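Purine nucleoside phosphorylase (PDB 6TK9) catalyses the reversible phosphorolysis of purine nucleosides such as inosine and guanosine, releasing the free base and ribose 1-phosphate. Local coordinates at residues Pro189-Arg194 with Glu241-Glu246; Val81-Gly86 with Tyr183-Gly188. One frame throughout, in Å; residues are numbered along the deposited sequence.

Interaction 1: residues Pro189-Arg194 with Glu241-Glu246; sequences PSFASR and EHHATE
Phe191 and His243 hold the nearest pair of CA atoms, 8.3 Å apart, between two loops, 189-194 and 241-246, which run nearly antiparallel (172° between their directions). At that spacing the two chains meet through side chains, and the pair illustrates how loops can be joined by a ring-to-ring contact between side chains. With chi1 of Phe191 at -76°, its CG lies anti to the carbonyl carbon and the ring drops toward the facing loop. His243 reaches back, and NE2 settles over one face of the phenyl ring, off-centre toward the rim, 3.5 Å from Phe191 CD1. The planes are inclined by 31° and the centroids are 4.6 Å apart, an oblique pairing, neither stacked nor edge-to-face. Phe191 CB adds a CH-pi contact, lying over the imidazole face 4.1 Å from the His243 centroid. Farther along the ring, Phe191 CE2 comes within 3.9 Å of Ala244 O.

At the other end, Arg194 stretches out from CG to NE and lays the edge of its guanidinium beside the backbone, NH2 being 3.8 Å from Glu241 CA. It does not pair with the Glu241 carboxylate, since NH2 and Glu241 OE1 are 6.7 Å apart; NH1 bonds to the carbonyls of Pro238 and Arg240, while NH2 forms a salt bridge with Glu157 of a second subunit. Phe156 of that subunit meets the His243 ring edge-to-face. In related trimeric purine nucleoside phosphorylases the loop corresponding to the one after strand 225-235 borders the nucleoside pocket, and 241-246 probably does so here. Ser193 caps helix 194-202, Thr245 occupies the N-cap position of helix 246-255 without a side-chain capping bond, and His243 and Ala244 rest on Asp234 of strand 225-235.

Interaction 2: residues Val81-Gly86 with Tyr183-Gly188; sequences VHYYEG and YAWFMG. With PO4 (phosphate ion), chain G.
Tyr83, the residue most buried by this contact, turns toward the 183-188 segment and touches both Trp185 and Met187. Its CG lies anti to the backbone N (chi1 -173°), which carries the ring out toward these two. Trp185 presents an edge to the tyrosine face in an offset edge-to-face pairing, planes at 78°, with Trp185 CZ2 3.9 Å from Tyr83 CB. Met187, its chain bent at chi3, brings CE to 3.8 Å from Tyr83 CE2. Arg141 of a second subunit makes a cation-pi contact with the same tyrosine ring. Tyr84 packs by its base: CB sits 3.5 Å from Met187 O, which lies at the edge of the Tyr84 ring.

Just before these residues the loop forms part of a phosphate site, consistent with the substrate phosphate pocket of this superfamily and completed by Ser29, Arg80, Ala112 and Ser211. His82 NE2 gives PO4 O1 a nearly straight hydrogen bond of 2.7 Å (171°). Its ND1 and backbone N approach Glu85 OE2 from opposite faces of the carboxylate, the ND1 bond being 2.8 Å; bonds at both ring nitrogens limit rotation of the imidazole. A phenylalanine in place of His82 would probably leave the phosphate without this donor and take from Glu85 OE2 its bond to the ring. Thr56 OG1 bonds to Glu85 OE1.

From the N terminus, the chain leaves strand 72-78 into the 81-86 loop and travels through almost a hundred residues before strand 179-185 and the turn after it return to meet that loop, closing interaction 2. The next residue, Pro189, begins the first segment of interaction 1, whose loop closes only at 241-246, after helices 194-202 and 213-222 and strand 225-235. The two closures are therefore consecutive, neither nested nor crossed. They also touch: Pro189 N lies 3.5 Å from Tyr84 CB, and the Phe186 ring packs against the backbone of Phe191 and Ala192. Together they join the loops that follow strands 72-78, 179-185 and 225-235, and both contacts touch the second subunit.

Interaction 1: residues Pro189-Arg194 with Glu241-Glu246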
ATOM      1  N   PRO A 189      15.280  -9.510 -20.178  1.00 35.90           N
ATOM      2  CA  PRO A 189      16.620  -9.396 -19.586  1.00 34.33           C
ATOM      3  C   PRO A 189      17.112  -7.996 -19.183  1.00 35.24           C
ATOM      4  O   PRO A 189      18.160  -7.913 -18.591  1.00 30.42           O
ATOM      5  CB  PRO A 189      17.512  -9.822 -20.756  1.00 33.91           C
ATOM      6  CG  PRO A 189      16.785  -9.287 -21.952  1.00 31.75           C
ATOM      7  CD  PRO A 189      15.324  -9.543 -21.650  1.00 32.83           C
ATOM      8  N   SER A 190      16.400  -6.930 -19.559  1.00 35.30           N
ATOM      9  CA  SER A 190      16.670  -5.564 -19.042  1.00 34.28           C
ATOM     10  C   SER A 190      16.476  -5.624 -17.542  1.00 34.30           C
ATOM     11  O   SER A 190      15.571  -6.343 -17.123  1.00 44.06           O
ATOM     12  CB  SER A 190      15.776  -4.526 -19.647  1.00 33.09           C
ATOM     13  OG  SER A 190      14.414  -4.852 -19.441  1.00 32.05           O
ATOM     14  N   PHE A 191      17.317  -4.949 -16.766  1.00 34.71           N
ATOM     15  CA  PHE A 191      17.130  -4.842 -15.299  1.00 35.26           C
ATOM     16  C   PHE A 191      15.883  -3.969 -15.058  1.00 34.81           C
ATOM     17  O   PHE A 191      15.427  -3.285 -15.969  1.00 34.82           O
ATOM     18  CB  PHE A 191      18.407  -4.352 -14.600  1.00 34.72           C
ATOM     19  CG  PHE A 191      19.510  -5.377 -14.438  1.00 36.32           C
ATOM     20  CD1 PHE A 191      19.331  -6.506 -13.652  1.00 35.21           C
ATOM     21  CD2 PHE A 191      20.749  -5.203 -15.061  1.00 41.00           C
ATOM     22  CE1 PHE A 191      20.356  -7.430 -13.490  1.00 37.22           C
ATOM     23  CE2 PHE A 191      21.771  -6.132 -14.907  1.00 36.81           C
ATOM     24  CZ  PHE A 191      21.568  -7.248 -14.128  1.00 37.52           C
ATOM     25  N   ALA A 192      15.317  -4.045 -13.860  1.00 32.74           N
ATOM     26  CA  ALA A 192      14.123  -3.300 -13.440  1.00 31.65           C
ATOM     27  C   ALA A 192      14.428  -1.798 -13.455  1.00 31.97           C
ATOM     28  O   ALA A 192      15.552  -1.436 -13.101  1.00 30.75           O
ATOM     29  CB  ALA A 192      13.730  -3.759 -12.065  1.00 33.69           C
ATOM     30  N   SER A 193      13.450  -0.969 -13.853  1.00 32.11           N
ATOM     31  CA  SER A 193      13.443   0.494 -13.606  1.00 34.10           C
ATOM     32  C   SER A 193      13.380   0.718 -12.093  1.00 36.45           C
ATOM     33  O   SER A 193      13.006  -0.233 -11.354  1.00 35.84           O
ATOM     34  CB  SER A 193      12.292   1.187 -14.275  1.00 33.11           C
ATOM     35  OG  SER A 193      11.090   1.008 -13.519  1.00 36.72           O
ATOM     36  N   ARG A 194      13.694   1.941 -11.658  1.00 37.44           N
ATOM     37  CA  ARG A 194      13.526   2.369 -10.252  1.00 36.47           C
ATOM     38  C   ARG A 194      12.085   2.053  -9.824  1.00 37.43           C
ATOM     39  O   ARG A 194      11.910   1.355  -8.803  1.00 39.72           O
ATOM     40  CB  ARG A 194      13.905   3.842 -10.101  1.00 39.46           C
ATOM     41  CG  ARG A 194      15.395   4.116 -10.245  1.00 44.20           C
ATOM     42  CD  ARG A 194      15.732   5.502  -9.737  1.00 50.00           C
ATOM     43  NE  ARG A 194      17.077   5.946 -10.074  1.00 55.85           N
ATOM     44  CZ  ARG A 194      18.179   5.674  -9.382  1.00 57.29           C
ATOM     45  NH1 ARG A 194      18.135   4.932  -8.289  1.00 59.02           N
ATOM     46  NH2 ARG A 194      19.339   6.141  -9.805  1.00 59.39           N
ATOM     47  N   GLU A 241      21.778   5.689  -5.923  1.00 80.36           N
ATOM     48  CA  GLU A 241      22.255   5.772  -7.341  1.00 87.27           C
ATOM     49  C   GLU A 241      22.848   4.418  -7.763  1.00 88.05           C
ATOM     50  O   GLU A 241      23.191   3.616  -6.876  1.00 96.61           O
ATOM     51  CB  GLU A 241      23.261   6.912  -7.573  1.00 90.36           C
ATOM     52  CG  GLU A 241      24.567   6.794  -6.795  1.00 96.87           C
ATOM     53  CD  GLU A 241      25.829   7.148  -7.573  1.00103.70           C
ATOM     54  OE1 GLU A 241      25.968   6.683  -8.735  1.00 99.57           O
ATOM     55  OE2 GLU A 241      26.682   7.881  -7.013  1.00 97.69           O
ATOM     56  N   HIS A 242      22.958   4.177  -9.072  1.00 89.41           N
ATOM     57  CA  HIS A 242      23.644   3.011  -9.705  1.00 96.99           C
ATOM     58  C   HIS A 242      23.000   1.681  -9.277  1.00 84.32           C
ATOM     59  O   HIS A 242      22.975   1.369  -8.062  1.00 65.16           O
ATOM     60  CB  HIS A 242      25.169   3.040  -9.464  1.00109.96           C
ATOM     61  CG  HIS A 242      25.980   3.328 -10.693  1.00122.23           C
ATOM     62  ND1 HIS A 242      26.720   2.348 -11.345  1.00127.06           N
ATOM     63  CD2 HIS A 242      26.169   4.468 -11.398  1.00118.69           C
ATOM     64  CE1 HIS A 242      27.330   2.876 -12.391  1.00119.80           C
ATOM     65  NE2 HIS A 242      27.006   4.175 -12.447  1.00122.08           N
ATOM     66  N   HIS A 243      22.456   0.965 -10.267  1.00 80.29           N
ATOM     67  CA  HIS A 243      22.177  -0.495 -10.266  1.00 79.70           C
ATOM     68  C   HIS A 243      23.476  -1.193 -10.681  1.00 70.62           C
ATOM     69  O   HIS A 243      24.194  -0.620 -11.520  1.00 70.54           O
ATOM     70  CB  HIS A 243      21.016  -0.825 -11.233  1.00 79.10           C
ATOM     71  CG  HIS A 243      20.453  -2.204 -11.103  1.00 76.56           C
ATOM     72  ND1 HIS A 243      19.104  -2.426 -10.882  1.00 79.93           N
ATOM     73  CD2 HIS A 243      21.034  -3.422 -11.150  1.00 72.89           C
ATOM     74  CE1 HIS A 243      18.881  -3.722 -10.803  1.00 80.86           C
ATOM     75  NE2 HIS A 243      20.053  -4.355 -10.951  1.00 80.28           N
ATOM     76  N   ALA A 244      23.771  -2.364 -10.117  1.00 66.97           N
ATOM     77  CA  ALA A 244      24.888  -3.243 -10.538  1.00 70.56           C
ATOM     78  C   ALA A 244      24.782  -3.548 -12.041  1.00 71.21           C
ATOM     79  O   ALA A 244      23.654  -3.606 -12.574  1.00 66.85           O
ATOM     80  CB  ALA A 244      24.872  -4.513  -9.724  1.00 71.59           C
ATOM     81  N   THR A 245      25.923  -3.756 -12.699  1.00 73.32           N
ATOM     82  CA  THR A 245      26.014  -4.203 -14.116  1.00 80.99           C
ATOM     83  C   THR A 245      26.148  -5.737 -14.127  1.00 86.63           C
ATOM     84  O   THR A 245      26.151  -6.318 -13.019  1.00 82.74           O
ATOM     85  CB  THR A 245      27.118  -3.411 -14.835  1.00 79.95           C
ATOM     86  OG1 THR A 245      26.596  -3.057 -16.115  1.00 83.59           O
ATOM     87  CG2 THR A 245      28.432  -4.150 -14.987  1.00 81.24           C
ATOM     88  N   GLU A 246      26.214  -6.368 -15.314  1.00 89.63           N
ATOM     89  CA  GLU A 246      26.474  -7.830 -15.496  1.00 87.81           C
ATOM     90  C   GLU A 246      27.803  -8.198 -14.809  1.00 93.08           C
ATOM     91  O   GLU A 246      27.804  -9.156 -13.993  1.00 82.75           O
ATOM     92  CB  GLU A 246      26.491  -8.200 -16.987  1.00 85.86           C
ATOM     93  CG  GLU A 246      26.810  -9.668 -17.271  1.00 82.94           C
ATOM     94  CD  GLU A 246      27.312  -9.972 -18.676  1.00 82.41           C
ATOM     95  OE1 GLU A 246      26.878  -9.290 -19.625  1.00 79.01           O
ATOM     96  OE2 GLU A 246      28.143 -10.889 -18.821  1.00 77.28           O
TER

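Interaction 2: residues Val81-Gly86 with Tyr183-Gly188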
ATOM      1  N   VAL A  81      18.973 -22.382 -17.949  1.00 41.02           N
ATOM      2  CA  VAL A  81      18.397 -21.547 -19.036  1.00 42.24           C
ATOM      3  C   VAL A  81      17.339 -20.620 -18.435  1.00 42.67           C
ATOM      4  O   VAL A  81      16.792 -20.907 -17.341  1.00 40.70           O
ATOM      5  CB  VAL A  81      17.841 -22.412 -20.179  1.00 44.37           C
ATOM      6  CG1 VAL A  81      18.944 -23.267 -20.781  1.00 45.70           C
ATOM      7  CG2 VAL A  81      16.667 -23.271 -19.744  1.00 43.32           C
ATOM      8  N   HIS A  82      17.088 -19.515 -19.114  1.00 41.03           N
ATOM      9  CA  HIS A  82      16.146 -18.466 -18.659  1.00 41.02           C
ATOM     10  C   HIS A  82      15.087 -18.233 -19.731  1.00 39.14           C
ATOM     11  O   HIS A  82      15.364 -18.427 -20.941  1.00 44.47           O
ATOM     12  CB  HIS A  82      16.914 -17.187 -18.330  1.00 42.94           C
ATOM     13  CG  HIS A  82      18.099 -17.444 -17.461  1.00 45.59           C
ATOM     14  ND1 HIS A  82      19.350 -17.704 -17.981  1.00 43.94           N
ATOM     15  CD2 HIS A  82      18.218 -17.513 -16.117  1.00 44.22           C
ATOM     16  CE1 HIS A  82      20.193 -17.909 -16.990  1.00 43.88           C
ATOM     17  NE2 HIS A  82      19.526 -17.796 -15.835  1.00 44.65           N
ATOM     18  N   TYR A  83      13.925 -17.810 -19.274  1.00 35.81           N
ATOM     19  CA  TYR A  83      12.839 -17.233 -20.094  1.00 34.36           C
ATOM     20  C   TYR A  83      13.379 -16.047 -20.903  1.00 32.20           C
ATOM     21  O   TYR A  83      12.959 -15.911 -22.039  1.00 38.21           O
ATOM     22  CB  TYR A  83      11.669 -16.894 -19.171  1.00 33.07           C
ATOM     23  CG  TYR A  83      10.420 -16.450 -19.869  1.00 35.83           C
ATOM     24  CD1 TYR A  83       9.675 -17.339 -20.614  1.00 36.35           C
ATOM     25  CD2 TYR A  83       9.940 -15.158 -19.720  1.00 40.59           C
ATOM     26  CE1 TYR A  83       8.493 -16.950 -21.222  1.00 39.11           C
ATOM     27  CE2 TYR A  83       8.765 -14.748 -20.330  1.00 42.15           C
ATOM     28  CZ  TYR A  83       8.038 -15.647 -21.088  1.00 40.88           C
ATOM     29  OH  TYR A  83       6.881 -15.253 -21.694  1.00 39.19           O
ATOM     30  N   TYR A  84      14.322 -15.251 -20.401  1.00 32.38           N
ATOM     31  CA  TYR A  84      14.772 -14.047 -21.154  1.00 34.37           C
ATOM     32  C   TYR A  84      15.519 -14.479 -22.411  1.00 35.05           C
ATOM     33  O   TYR A  84      15.511 -13.704 -23.356  1.00 36.19           O
ATOM     34  CB  TYR A  84      15.591 -13.039 -20.336  1.00 34.93           C
ATOM     35  CG  TYR A  84      16.801 -13.594 -19.635  1.00 40.11           C
ATOM     36  CD1 TYR A  84      17.949 -13.921 -20.351  1.00 43.67           C
ATOM     37  CD2 TYR A  84      16.805 -13.792 -18.263  1.00 40.00           C
ATOM     38  CE1 TYR A  84      19.061 -14.450 -19.723  1.00 40.53           C
ATOM     39  CE2 TYR A  84      17.920 -14.303 -17.619  1.00 41.36           C
ATOM     40  CZ  TYR A  84      19.044 -14.642 -18.355  1.00 40.54           C
ATOM     41  OH  TYR A  84      20.146 -15.158 -17.744  1.00 38.97           O
ATOM     42  N   GLU A  85      16.116 -15.672 -22.426  1.00 42.34           N
ATOM     43  CA  GLU A  85      16.863 -16.200 -23.602  1.00 45.08           C
ATOM     44  C   GLU A  85      15.873 -16.641 -24.677  1.00 41.32           C
ATOM     45  O   GLU A  85      16.334 -16.944 -25.769  1.00 37.35           O
ATOM     46  CB  GLU A  85      17.744 -17.395 -23.243  1.00 47.47           C
ATOM     47  CG  GLU A  85      18.856 -17.085 -22.254  1.00 49.17           C
ATOM     48  CD  GLU A  85      19.486 -18.352 -21.706  1.00 46.36           C
ATOM     49  OE1 GLU A  85      20.249 -18.980 -22.466  1.00 48.83           O
ATOM     50  OE2 GLU A  85      19.166 -18.743 -20.551  1.00 44.11           O
ATOM     51  N   GLY A  86      14.579 -16.718 -24.350  1.00 40.19           N
ATOM     52  CA  GLY A  86      13.505 -16.948 -25.333  1.00 36.66           C
ATOM     53  C   GLY A  86      13.035 -18.383 -25.353  1.00 37.46           C
ATOM     54  O   GLY A  86      12.368 -18.762 -26.334  1.00 36.91           O
ATOM     55  N   TYR A 183      11.169 -14.279  -3.128  1.00 35.88           N
ATOM     56  CA  TYR A 183      11.862 -14.132  -4.440  1.00 40.68           C
ATOM     57  C   TYR A 183      10.849 -13.749  -5.521  1.00 37.65           C
ATOM     58  O   TYR A 183       9.916 -14.527  -5.724  1.00 40.74           O
ATOM     59  CB  TYR A 183      12.588 -15.426  -4.833  1.00 40.42           C
ATOM     60  CG  TYR A 183      13.367 -15.366  -6.127  1.00 36.81           C
ATOM     61  CD1 TYR A 183      12.762 -15.666  -7.331  1.00 35.34           C
ATOM     62  CD2 TYR A 183      14.718 -15.061  -6.150  1.00 38.36           C
ATOM     63  CE1 TYR A 183      13.469 -15.664  -8.520  1.00 36.38           C
ATOM     64  CE2 TYR A 183      15.441 -15.044  -7.335  1.00 38.23           C
ATOM     65  CZ  TYR A 183      14.814 -15.346  -8.532  1.00 38.94           C
ATOM     66  OH  TYR A 183      15.497 -15.313  -9.726  1.00 43.26           O
ATOM     67  N   ALA A 184      11.057 -12.619  -6.203  1.00 39.68           N
ATOM     68  CA  ALA A 184      10.255 -12.161  -7.367  1.00 38.17           C
ATOM     69  C   ALA A 184      10.979 -12.488  -8.681  1.00 37.33           C
ATOM     70  O   ALA A 184      12.125 -11.968  -8.930  1.00 36.93           O
ATOM     71  CB  ALA A 184       9.992 -10.677  -7.262  1.00 39.60           C
ATOM     72  N   TRP A 185      10.322 -13.295  -9.508  1.00 33.85           N
ATOM     73  CA  TRP A 185      10.686 -13.593 -10.921  1.00 33.32           C
ATOM     74  C   TRP A 185      10.322 -12.406 -11.814  1.00 32.07           C
ATOM     75  O   TRP A 185       9.157 -12.254 -12.128  1.00 34.68           O
ATOM     76  CB  TRP A 185       9.981 -14.882 -11.388  1.00 32.56           C
ATOM     77  CG  TRP A 185      10.262 -15.301 -12.796  1.00 28.88           C
ATOM     78  CD1 TRP A 185      11.317 -14.926 -13.574  1.00 29.64           C
ATOM     79  CD2 TRP A 185       9.520 -16.254 -13.564  1.00 28.97           C
ATOM     80  NE1 TRP A 185      11.257 -15.551 -14.787  1.00 28.46           N
ATOM     81  CE2 TRP A 185      10.169 -16.367 -14.812  1.00 29.68           C
ATOM     82  CE3 TRP A 185       8.358 -16.991 -13.336  1.00 28.76           C
ATOM     83  CZ2 TRP A 185       9.690 -17.177 -15.830  1.00 30.20           C
ATOM     84  CZ3 TRP A 185       7.875 -17.787 -14.343  1.00 29.51           C
ATOM     85  CH2 TRP A 185       8.538 -17.883 -15.568  1.00 33.02           C
ATOM     86  N   PHE A 186      11.303 -11.587 -12.173  1.00 37.24           N
ATOM     87  CA  PHE A 186      11.204 -10.478 -13.158  1.00 34.96           C
ATOM     88  C   PHE A 186      11.695 -11.029 -14.488  1.00 36.98           C
ATOM     89  O   PHE A 186      12.743 -11.673 -14.480  1.00 39.01           O
ATOM     90  CB  PHE A 186      12.054  -9.290 -12.702  1.00 36.12           C
ATOM     91  CG  PHE A 186      11.966  -8.070 -13.578  1.00 38.00           C
ATOM     92  CD1 PHE A 186      10.845  -7.252 -13.542  1.00 38.23           C
ATOM     93  CD2 PHE A 186      13.001  -7.733 -14.430  1.00 37.73           C
ATOM     94  CE1 PHE A 186      10.766  -6.115 -14.334  1.00 40.29           C
ATOM     95  CE2 PHE A 186      12.913  -6.602 -15.231  1.00 44.83           C
ATOM     96  CZ  PHE A 186      11.800  -5.783 -15.172  1.00 42.45           C
ATOM     97  N   MET A 187      10.965 -10.817 -15.583  1.00 40.53           N
ATOM     98  CA  MET A 187      11.194 -11.587 -16.833  1.00 38.56           C
ATOM     99  C   MET A 187      12.558 -11.218 -17.424  1.00 39.54           C
ATOM    100  O   MET A 187      13.212 -12.108 -17.974  1.00 37.39           O
ATOM    101  CB  MET A 187      10.099 -11.347 -17.872  1.00 40.14           C
ATOM    102  CG  MET A 187      10.068  -9.948 -18.427  1.00 40.17           C
ATOM    103  SD  MET A 187       8.664  -9.802 -19.520  1.00 46.60           S
ATOM    104  CE  MET A 187       9.129 -10.962 -20.806  1.00 54.02           C
ATOM    105  N   GLY A 188      12.967  -9.954 -17.318  1.00 39.83           N
ATOM    106  CA  GLY A 188      14.212  -9.471 -17.937  1.00 38.46           C
ATOM    107  C   GLY A 188      14.140  -9.590 -19.453  1.00 37.33           C
ATOM    108  O   GLY A 188      13.050  -9.753 -20.006  1.00 37.64           O
TER
HETATM  109  P   PO4 G 301      20.510 -16.863 -12.232  1.00 43.27           P
HETATM  110  O1  PO4 G 301      20.372 -17.947 -13.313  1.00 38.46           O
HETATM  111  O2  PO4 G 301      20.938 -15.545 -12.871  1.00 39.70           O
HETATM  112  O3  PO4 G 301      21.548 -17.257 -11.200  1.00 44.60           O
HETATM  113  O4  PO4 G 301      19.166 -16.722 -11.526  1.00 43.18           O